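Local coordinates for protein (R)-specific secondary-alkylsulfatase (Pseudomonas sp., PDB 4AXH) that hydrolyses secondary alkyl sulfates at a two-zinc centre with strict inversion of configuration, turning (R)-esters into (S)-alcohols, at residues Q230-V235 / L320-A325. Sequence-based numbering, arbitrary orientation.
Sequences QYQSGV and LTPRGA
Gln232 reaches from the last turn of helix 222-233 onto the Thr321-Gly324 turn and carries the whole contact from the helix side. The walk along the helix starts with Tyr231, which points elsewhere: its ring packs against helix 515-529, and its hydroxyl is hydrogen-bonded to Glu527. Gln232 leaves the helix with CG anti to the backbone N (chi1 -158°) and continues extended, which carries the amide across to the turn. On the way the chain crosses the Pro322 ring at about a right angle, with Gln232 CG 4.0 Å from Pro322 CD, and Gln232 CD 3.6 Å from it. The helix runs through Ser233, and Gly234 leaves it with positive phi.

At the end of the glutamine chain, OE1 comes close to both Thr321 OG1 and Arg323 N. Arg323 N donates to Gln232 OE1 at 2.8 Å, but the bond is weak and bent (123°). The same oxygen lies 3.1 Å from Thr321 OG1. Arg323 starts out beside Gln232 OE1, draws off step by step along CB, CG and CD, and bends at chi3; its guanidinium ends away from the glutamine.

The turn closes on itself through Gly324 N to Thr321 O (3.1 Å), while Arg228, from the same helix as Gln232, makes weak bonds to the carbonyls of Pro322 and Arg323. Gln232, Thr321, Pro322 and Arg323 all belong to the sulfate-binding site, with Tyr417 and Arg328 close by. The glutamine carbonyl therefore joins the helix end to the 318-323 loop, both of which supply sulfate-binding residues, through a weak bond backed by contact with the proline, consistent with its amide helping to shape the sulfate pocket.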
ATOM      1  N   GLN A 230       3.925   6.526  19.852  1.00 40.81           N
ATOM      2  CA  GLN A 230       4.051   6.453  21.322  1.00 40.11           C
ATOM      3  C   GLN A 230       3.758   5.050  21.838  1.00 43.24           C
ATOM      4  O   GLN A 230       4.363   4.566  22.805  1.00 41.35           O
ATOM      5  CB  GLN A 230       3.138   7.505  21.986  1.00 41.09           C
ATOM      6  CG  GLN A 230       3.757   8.902  21.914  1.00 44.07           C
ATOM      7  CD  GLN A 230       2.802  10.032  22.163  1.00 52.82           C
ATOM      8  OE1 GLN A 230       1.715   9.860  22.712  1.00 43.54           O
ATOM      9  NE2 GLN A 230       3.195  11.228  21.748  1.00 51.91           N
ATOM     10  N   TYR A 231       2.845   4.384  21.131  1.00 42.89           N
ATOM     11  CA  TYR A 231       2.486   2.993  21.388  1.00 43.34           C
ATOM     12  C   TYR A 231       3.649   2.082  20.960  1.00 42.66           C
ATOM     13  O   TYR A 231       4.035   1.205  21.719  1.00 42.35           O
ATOM     14  CB  TYR A 231       1.159   2.642  20.683  1.00 45.17           C
ATOM     15  CG  TYR A 231      -0.063   2.996  21.507  1.00 47.31           C
ATOM     16  CD1 TYR A 231      -0.391   4.324  21.774  1.00 49.15           C
ATOM     17  CD2 TYR A 231      -0.909   2.004  21.998  1.00 48.30           C
ATOM     18  CE1 TYR A 231      -1.513   4.653  22.539  1.00 48.76           C
ATOM     19  CE2 TYR A 231      -2.049   2.321  22.743  1.00 49.60           C
ATOM     20  CZ  TYR A 231      -2.342   3.647  23.014  1.00 56.44           C
ATOM     21  OH  TYR A 231      -3.439   3.950  23.768  1.00 55.12           O
ATOM     22  N   GLN A 232       4.254   2.355  19.798  1.00 35.92           N
ATOM     23  CA  GLN A 232       5.373   1.594  19.256  1.00 34.61           C
ATOM     24  C   GLN A 232       6.608   1.622  20.164  1.00 38.76           C
ATOM     25  O   GLN A 232       7.276   0.584  20.332  1.00 38.22           O
ATOM     26  CB  GLN A 232       5.703   2.133  17.854  1.00 35.13           C
ATOM     27  CG  GLN A 232       6.458   1.152  16.964  1.00 22.65           C
ATOM     28  CD  GLN A 232       6.813   1.794  15.661  1.00 36.78           C
ATOM     29  OE1 GLN A 232       5.947   2.273  14.930  1.00 39.22           O
ATOM     30  NE2 GLN A 232       8.077   1.796  15.326  1.00 32.96           N
ATOM     31  N   SER A 233       6.872   2.806  20.763  1.00 36.13           N
ATOM     32  CA  SER A 233       8.019   3.160  21.621  1.00 36.36           C
ATOM     33  C   SER A 233       8.000   2.667  23.074  1.00 37.45           C
ATOM     34  O   SER A 233       9.088   2.416  23.669  1.00 34.83           O
ATOM     35  CB  SER A 233       8.154   4.683  21.679  1.00 41.62           C
ATOM     36  OG  SER A 233       8.226   5.254  20.386  1.00 63.28           O
ATOM     37  N   GLY A 234       6.784   2.739  23.660  1.00 34.05           N
ATOM     38  CA  GLY A 234       6.543   2.481  25.071  1.00 35.03           C
ATOM     39  C   GLY A 234       7.245   3.510  25.945  1.00 45.65           C
ATOM     40  O   GLY A 234       7.554   3.215  27.101  1.00 45.89           O
ATOM     41  N   VAL A 235       7.521   4.736  25.383  1.00 46.67           N
ATOM     42  CA  VAL A 235       8.224   5.865  26.041  1.00 47.52           C
ATOM     43  C   VAL A 235       7.560   6.339  27.327  1.00 53.43           C
ATOM     44  O   VAL A 235       8.275   6.684  28.279  1.00 54.15           O
ATOM     45  CB  VAL A 235       8.616   7.067  25.121  1.00 51.47           C
ATOM     46  CG1 VAL A 235       9.994   6.843  24.443  1.00 51.69           C
ATOM     47  CG2 VAL A 235       7.500   7.420  24.112  1.00 50.91           C
ATOM     48  N   LEU A 320       5.005  -3.014   7.359  1.00 31.35           N
ATOM     49  CA  LEU A 320       4.060  -1.977   7.772  1.00 32.23           C
ATOM     50  C   LEU A 320       4.360  -1.586   9.212  1.00 35.98           C
ATOM     51  O   LEU A 320       3.920  -2.289  10.136  1.00 36.60           O
ATOM     52  CB  LEU A 320       2.564  -2.421   7.617  1.00 32.94           C
ATOM     53  CG  LEU A 320       1.505  -1.335   7.889  1.00 38.16           C
ATOM     54  CD1 LEU A 320       1.381  -0.388   6.720  1.00 38.64           C
ATOM     55  CD2 LEU A 320       0.154  -1.933   8.179  1.00 38.86           C
ATOM     56  N   THR A 321       5.090  -0.467   9.410  1.00 32.17           N
ATOM     57  CA  THR A 321       5.416   0.018  10.753  1.00 31.87           C
ATOM     58  C   THR A 321       4.160   0.375  11.590  1.00 38.41           C
ATOM     59  O   THR A 321       3.178   0.887  11.043  1.00 37.53           O
ATOM     60  CB  THR A 321       6.647   0.951  10.804  1.00 36.80           C
ATOM     61  OG1 THR A 321       6.626   1.719  11.998  1.00 42.03           O
ATOM     62  CG2 THR A 321       6.762   1.858   9.643  1.00 33.15           C
ATOM     63  N   PRO A 322       4.118  -0.025  12.893  1.00 36.26           N
ATOM     64  CA  PRO A 322       2.906   0.207  13.718  1.00 35.63           C
ATOM     65  C   PRO A 322       2.488   1.669  13.987  1.00 40.02           C
ATOM     66  O   PRO A 322       1.331   1.924  14.365  1.00 40.95           O
ATOM     67  CB  PRO A 322       3.214  -0.549  15.011  1.00 36.27           C
ATOM     68  CG  PRO A 322       4.323  -1.451  14.678  1.00 39.49           C
ATOM     69  CD  PRO A 322       5.137  -0.746  13.672  1.00 35.94           C
ATOM     70  N   ARG A 323       3.411   2.626  13.800  1.00 34.46           N
ATOM     71  CA  ARG A 323       3.116   4.056  13.955  1.00 34.00           C
ATOM     72  C   ARG A 323       2.276   4.576  12.778  1.00 37.86           C
ATOM     73  O   ARG A 323       1.709   5.663  12.861  1.00 39.45           O
ATOM     74  CB  ARG A 323       4.426   4.864  14.058  1.00 34.56           C
ATOM     75  CG  ARG A 323       5.327   4.824  12.815  1.00 27.78           C
ATOM     76  CD  ARG A 323       6.652   5.468  13.117  1.00 33.39           C
ATOM     77  NE  ARG A 323       6.844   6.721  12.362  1.00 62.76           N
ATOM     78  CZ  ARG A 323       6.890   7.945  12.893  1.00 82.56           C
ATOM     79  NH1 ARG A 323       6.759   8.112  14.205  1.00 76.04           N
ATOM     80  NH2 ARG A 323       7.095   9.008  12.119  1.00 61.38           N
ATOM     81  N   GLY A 324       2.291   3.816  11.676  1.00 33.39           N
ATOM     82  CA  GLY A 324       1.612   4.088  10.416  1.00 31.19           C
ATOM     83  C   GLY A 324       2.622   4.509   9.377  1.00 35.78           C
ATOM     84  O   GLY A 324       3.480   5.352   9.662  1.00 36.44           O
ATOM     85  N   ALA A 325       2.527   3.945   8.153  1.00 33.20           N
ATOM     86  CA  ALA A 325       3.378   4.251   6.979  1.00 32.15           C
ATOM     87  C   ALA A 325       2.854   3.572   5.717  1.00 36.97           C
ATOM     88  O   ALA A 325       1.919   2.765   5.773  1.00 36.65           O
ATOM     89  CB  ALA A 325       4.809   3.800   7.231  1.00 32.24           C
TER